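Local coordinates for tryptophan halogenase (PDB 2PYX), which probably acts as a flavin-dependent (FAD) monooxygenase of the tryptophan halogenase family, whose members chlorinate or brominate aromatic substrates such as tryptophan, at residues 250-255 / 301-306; 293-298 / 311-316. All coordinates share one frame; numbering follows the deposited sequence.

Contact 1 of 2, residues 250-255 / 301-306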
loop_
_atom_site.group_PDB
_atom_site.type_symbol
_atom_site.label_atom_id
_atom_site.label_comp_id
_atom_site.label_asym_id
_atom_site.label_seq_id
_atom_site.Cartn_x
_atom_site.Cartn_y
_atom_site.Cartn_z
ATOM N N VAL A 250 9.990 -11.298 12.932
ATOM C CA VAL A 250 10.735 -10.564 11.929
ATOM C C VAL A 250 10.637 -9.050 12.136
ATOM O O VAL A 250 11.636 -8.356 12.133
ATOM C CB VAL A 250 10.229 -10.920 10.496
ATOM C CG1 VAL A 250 10.950 -10.116 9.403
ATOM C CG2 VAL A 250 10.398 -12.384 10.231
ATOM N N LEU A 251 9.421 -8.522 12.261
ATOM C CA LEU A 251 9.214 -7.067 12.276
ATOM C C LEU A 251 9.132 -6.452 13.670
ATOM O O LEU A 251 9.327 -5.256 13.786
ATOM C CB LEU A 251 7.944 -6.713 11.525
ATOM C CG LEU A 251 7.945 -7.082 10.042
ATOM C CD1 LEU A 251 6.607 -6.745 9.416
ATOM C CD2 LEU A 251 9.075 -6.432 9.292
ATOM N N PHE A 252 8.800 -7.255 14.679
ATOM C CA PHE A 252 8.718 -6.851 16.102
ATOM C C PHE A 252 7.507 -5.991 16.434
ATOM O O PHE A 252 6.909 -6.186 17.496
ATOM C CB PHE A 252 9.963 -6.120 16.606
ATOM C CG PHE A 252 11.271 -6.803 16.380
ATOM C CD1 PHE A 252 11.376 -8.177 16.154
ATOM C CD2 PHE A 252 12.437 -6.057 16.445
ATOM C CE1 PHE A 252 12.637 -8.741 15.951
ATOM C CE2 PHE A 252 13.644 -6.626 16.265
ATOM C CZ PHE A 252 13.759 -7.952 16.028
ATOM N N ASN A 253 7.188 -5.037 15.574
ATOM C CA ASN A 253 6.153 -4.040 15.889
ATOM C C ASN A 253 4.807 -4.684 16.019
ATOM O O ASN A 253 4.340 -5.354 15.102
ATOM C CB ASN A 253 6.147 -2.949 14.842
ATOM C CG ASN A 253 7.479 -2.334 14.705
ATOM O OD1 ASN A 253 8.084 -1.902 15.723
ATOM N ND2 ASN A 253 7.943 -2.211 13.493
ATOM N N ASP A 254 4.120 -4.363 17.104
ATOM C CA ASP A 254 2.799 -4.915 17.387
ATOM C C ASP A 254 1.888 -3.875 18.051
ATOM O O ASP A 254 0.863 -4.234 18.625
ATOM C CB ASP A 254 2.898 -6.184 18.250
ATOM C CG ASP A 254 3.572 -5.961 19.609
ATOM O OD1 ASP A 254 3.948 -4.807 19.927
ATOM O OD2 ASP A 254 3.710 -6.971 20.341
ATOM N N ARG A 255 2.255 -2.608 17.914
ATOM C CA ARG A 255 1.454 -1.485 18.440
ATOM C C ARG A 255 1.453 -0.345 17.461
ATOM O O ARG A 255 2.415 -0.154 16.734
ATOM C CB ARG A 255 2.039 -0.977 19.746
ATOM C CG ARG A 255 2.050 -1.967 20.872
ATOM C CD ARG A 255 0.702 -2.224 21.439
ATOM N NE ARG A 255 0.737 -3.067 22.632
ATOM C CZ ARG A 255 0.701 -4.392 22.641
ATOM N NH1 ARG A 255 0.663 -5.087 21.516
ATOM N NH2 ARG A 255 0.685 -5.062 23.801
ATOM N N SER A 301 5.954 -3.535 21.542
ATOM C CA SER A 301 5.672 -3.589 22.993
ATOM C C SER A 301 6.674 -4.409 23.777
ATOM O O SER A 301 6.726 -4.279 25.009
ATOM C CB SER A 301 4.288 -4.136 23.241
ATOM O OG SER A 301 4.098 -5.422 22.705
ATOM N N SER A 302 7.465 -5.262 23.107
ATOM C CA SER A 302 8.528 -5.961 23.819
ATOM C C SER A 302 9.785 -5.142 23.938
ATOM O O SER A 302 10.758 -5.623 24.550
ATOM C CB SER A 302 8.823 -7.326 23.218
ATOM O OG SER A 302 9.386 -7.201 21.937
ATOM N N HIS A 303 9.781 -3.920 23.399
ATOM C CA HIS A 303 10.883 -2.990 23.547
ATOM C C HIS A 303 10.549 -1.737 24.353
ATOM O O HIS A 303 11.452 -1.155 24.936
ATOM C CB HIS A 303 11.441 -2.574 22.183
ATOM C CG HIS A 303 12.115 -3.702 21.476
ATOM N ND1 HIS A 303 11.424 -4.596 20.690
ATOM C CD2 HIS A 303 13.414 -4.079 21.427
ATOM C CE1 HIS A 303 12.270 -5.492 20.205
ATOM N NE2 HIS A 303 13.479 -5.216 20.655
ATOM N N THR A 304 9.286 -1.329 24.354
ATOM C CA THR A 304 8.845 -0.165 25.110
ATOM C C THR A 304 7.433 -0.352 25.635
ATOM O O THR A 304 6.589 -1.010 25.015
ATOM C CB THR A 304 8.903 1.114 24.272
ATOM O OG1 THR A 304 8.467 2.225 25.085
ATOM C CG2 THR A 304 7.986 1.058 23.073
ATOM N N ASN A 305 7.160 0.241 26.806
ATOM C CA ASN A 305 5.777 0.313 27.269
ATOM C C ASN A 305 5.006 1.422 26.554
ATOM O O ASN A 305 5.580 2.157 25.729
ATOM C CB ASN A 305 5.673 0.400 28.796
ATOM C CG ASN A 305 6.111 1.718 29.350
ATOM O OD1 ASN A 305 6.170 2.720 28.647
ATOM N ND2 ASN A 305 6.370 1.734 30.647
ATOM N N ASP A 306 3.703 1.506 26.813
ATOM C CA ASP A 306 2.878 2.453 26.119
ATOM C C ASP A 306 3.041 3.882 26.632
ATOM O O ASP A 306 2.908 4.841 25.868
ATOM C CB ASP A 306 1.422 2.012 26.167
ATOM C CG ASP A 306 1.221 0.637 25.577
ATOM O OD1 ASP A 306 1.765 0.361 24.477
ATOM O OD2 ASP A 306 0.523 -0.164 26.190
HETATM O O HOH W 1 6.807 -6.761 20.540
HETATM O O HOH W 2 1.150 -2.717 25.533
#

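Contact 2 of 2, residues 293-298 / 311-316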
loop_
_atom_site.group_PDB
_atom_site.type_symbol
_atom_site.label_atom_id
_atom_site.label_comp_id
_atom_site.label_asym_id
_atom_site.label_seq_id
_atom_site.Cartn_x
_atom_site.Cartn_y
_atom_site.Cartn_z
ATOM N N LYS A 293 -3.021 16.509 8.996
ATOM C CA LYS A 293 -2.123 15.347 8.881
ATOM C C LYS A 293 -2.616 14.195 9.759
ATOM O O LYS A 293 -3.295 14.392 10.772
ATOM C CB LYS A 293 -0.705 15.712 9.298
ATOM C CG LYS A 293 -0.024 16.705 8.365
ATOM C CD LYS A 293 1.268 17.249 8.919
ATOM C CE LYS A 293 1.008 18.387 9.907
ATOM N NZ LYS A 293 2.258 18.885 10.554
ATOM N N GLY A 294 -2.292 12.982 9.334
ATOM C CA GLY A 294 -2.458 11.785 10.162
ATOM C C GLY A 294 -1.086 11.336 10.566
ATOM O O GLY A 294 -0.196 11.243 9.711
ATOM N N VAL A 295 -0.897 11.096 11.865
ATOM C CA VAL A 295 0.415 10.748 12.425
ATOM C C VAL A 295 0.252 9.503 13.302
ATOM O O VAL A 295 -0.741 9.364 13.999
ATOM C CB VAL A 295 1.027 11.923 13.242
ATOM C CG1 VAL A 295 2.322 11.534 13.904
ATOM C CG2 VAL A 295 1.280 13.107 12.342
ATOM N N GLY A 296 1.228 8.576 13.252
ATOM C CA GLY A 296 1.187 7.434 14.137
ATOM C C GLY A 296 2.547 6.877 14.433
ATOM O O GLY A 296 3.410 6.880 13.564
ATOM N N TYR A 297 2.730 6.384 15.661
ATOM C CA TYR A 297 3.954 5.745 16.054
ATOM C C TYR A 297 3.684 4.228 16.044
ATOM O O TYR A 297 2.822 3.721 16.765
ATOM C CB TYR A 297 4.345 6.164 17.473
ATOM C CG TYR A 297 5.667 5.660 17.995
ATOM C CD1 TYR A 297 6.650 5.147 17.155
ATOM C CD2 TYR A 297 5.958 5.722 19.351
ATOM C CE1 TYR A 297 7.902 4.694 17.689
ATOM C CE2 TYR A 297 7.160 5.266 19.857
ATOM C CZ TYR A 297 8.149 4.782 19.041
ATOM O OH TYR A 297 9.350 4.351 19.489
ATOM N N VAL A 298 4.404 3.529 15.152
ATOM C CA VAL A 298 4.444 2.073 15.079
ATOM C C VAL A 298 5.605 1.632 15.934
ATOM O O VAL A 298 6.729 2.060 15.705
ATOM C CB VAL A 298 4.688 1.655 13.617
ATOM C CG1 VAL A 298 4.998 0.168 13.521
ATOM C CG2 VAL A 298 3.524 2.059 12.760
ATOM N N LYS A 311 5.041 9.322 24.973
ATOM C CA LYS A 311 5.972 10.448 25.125
ATOM C C LYS A 311 6.754 10.709 23.841
ATOM O O LYS A 311 6.895 11.839 23.395
ATOM C CB LYS A 311 6.920 10.257 26.304
ATOM C CG LYS A 311 7.867 11.442 26.572
ATOM C CD LYS A 311 7.126 12.730 26.900
ATOM C CE LYS A 311 8.113 13.823 27.350
ATOM N NZ LYS A 311 7.440 15.148 27.580
ATOM N N THR A 312 7.249 9.643 23.234
ATOM C CA THR A 312 7.910 9.729 21.964
ATOM C C THR A 312 7.017 10.344 20.895
ATOM O O THR A 312 7.476 11.195 20.131
ATOM C CB THR A 312 8.403 8.297 21.555
ATOM O OG1 THR A 312 9.297 7.820 22.566
ATOM C CG2 THR A 312 9.130 8.317 20.235
ATOM N N LEU A 313 5.757 9.924 20.823
ATOM C CA LEU A 313 4.834 10.505 19.820
ATOM C C LEU A 313 4.699 12.003 20.076
ATOM O O LEU A 313 4.749 12.842 19.151
ATOM C CB LEU A 313 3.445 9.867 19.877
ATOM C CG LEU A 313 2.372 10.431 18.937
ATOM C CD1 LEU A 313 2.828 10.417 17.478
ATOM C CD2 LEU A 313 1.067 9.755 19.134
ATOM N N PHE A 314 4.502 12.333 21.340
ATOM C CA PHE A 314 4.249 13.746 21.673
ATOM C C PHE A 314 5.485 14.598 21.408
ATOM O O PHE A 314 5.350 15.758 21.000
ATOM C CB PHE A 314 3.759 13.897 23.125
ATOM C CG PHE A 314 2.361 13.418 23.367
ATOM C CD1 PHE A 314 1.542 12.964 22.336
ATOM C CD2 PHE A 314 1.828 13.421 24.652
ATOM C CE1 PHE A 314 0.250 12.524 22.577
ATOM C CE2 PHE A 314 0.533 12.997 24.883
ATOM C CZ PHE A 314 -0.261 12.562 23.857
ATOM N N ASN A 315 6.673 14.066 21.649
ATOM C CA ASN A 315 7.914 14.742 21.299
ATOM C C ASN A 315 7.966 15.048 19.813
ATOM O O ASN A 315 8.352 16.139 19.392
ATOM C CB ASN A 315 9.145 13.965 21.734
ATOM C CG ASN A 315 9.329 13.927 23.241
ATOM O OD1 ASN A 315 8.717 14.706 23.973
ATOM N ND2 ASN A 315 10.167 13.002 23.711
ATOM N N TYR A 316 7.594 14.071 18.983
ATOM C CA TYR A 316 7.599 14.282 17.528
ATOM C C TYR A 316 6.646 15.403 17.135
ATOM O O TYR A 316 6.936 16.175 16.201
ATOM C CB TYR A 316 7.216 12.962 16.814
ATOM C CG TYR A 316 7.009 13.089 15.317
ATOM C CD1 TYR A 316 8.054 12.896 14.421
ATOM C CD2 TYR A 316 5.762 13.403 14.800
ATOM C CE1 TYR A 316 7.849 13.003 13.059
ATOM C CE2 TYR A 316 5.554 13.519 13.412
ATOM C CZ TYR A 316 6.622 13.346 12.570
ATOM O OH TYR A 316 6.467 13.450 11.190
HETATM O O HOH W 3 9.826 4.926 22.225
#

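Contact 1 of 2, residues 250-255 / 301-306
A polar surface contact, built around the carboxylate of D254, joins the chain entering strand 255-262 to the loop that leads from strand 292-299 into helix 306-317. D254 OD1 accepts the backbone N-H of S301 at 2.9 Å, nearly straight (170°) and on the syn side of the carboxylate. The S301 hydroxyl sits close to both carboxylate oxygens, OG 2.8 Å from D254 OD1, each at best a weak bond. D254 OD2 also pairs with K248. Water 1 ties that oxygen and F252 O to the backbone N of S302. R255, beside D254 in a classic beta bulge opposite Y299, bends at chi2 (-73°) and lays one guanidinium face over S301 OG, while NH1 bonds D254 O at 3.0 Å. Its NE reaches D306 OD2 through water 2 (D306 OD1 bonds Y299 OH), and NH2 meets a tartrate probably from crystallisation. At the other end the F252 and H303 rings lie roughly parallel (29°) but barely overlap, centroids 5.5 Å apart; F252 stacks with H426. Aspartate suits the place, its two short acceptors taking a loop N-H and a lysine; K248, and more distantly R255, probably favour its ionised form, while the S301 N-H bond holds the loop's start.

Contact 2 of 2, residues 293-298 / 311-316
With chi1 of Y297 at -175° and of V295 at 176°, Y297 CG and V295 CG1 both lie anti to their backbone nitrogens and extend from strand 293-298 toward helix 311-316. From the helix, L313 CD1 reaches the strand although its CB does not aim there. The valine methyl V295 CG1 is shared by two helix residues one turn apart: it lies 3.8 Å from L313 CD1 and an equal 3.8 Å from Y316 CE2. Valine fits here, being short enough to let the helix approach, with CG1 set where it reaches both L313 and Y316. The Y297 ring lies against T312, with CE2 3.7 Å from the methyl CG2, while its hydroxyl bonds N281 N and shares water 3 with T312 OG1; T312 thus turns its methyl to the ring, while OG1 meets the water and D308 O. A leucine in place of Y297 would probably leave T312 CG2 without its ring and water 3 and N281 without their hydroxyl partner. The axes of the two short segments pass 8.8 Å apart at 143°, strand and helix running roughly antiparallel. Helix 306-317 packs on one side of the mixed sheet: Y297, V295 and Y316 meet I284 of strand 282-288, L313 touches L257 of strand 255-262, and Y316 OH bonds D286.

How the contacts relate
Both contacts involve the same connection, strand 292-299 to helix 306-317. Contact 2 packs the helix back against the strand, whereas contact 1 fastens the intervening loop, and through a water the first residue of the helix, to the start of strand 255-262, the antiparallel neighbour of strand 292-299. Their centres lie about 15 Å apart, and they touch where N253 CB meets V298 CG1 at 3.6 Å. The two differ in chemistry: contact 1 is polar and at the surface, contact 2 largely apolar and buried. Both lie away from the predicted flavin and substrate sites, though N253 of segment 250-255, which packs on V298, also bonds E358, three residues before the predicted tryptophan-binding E361.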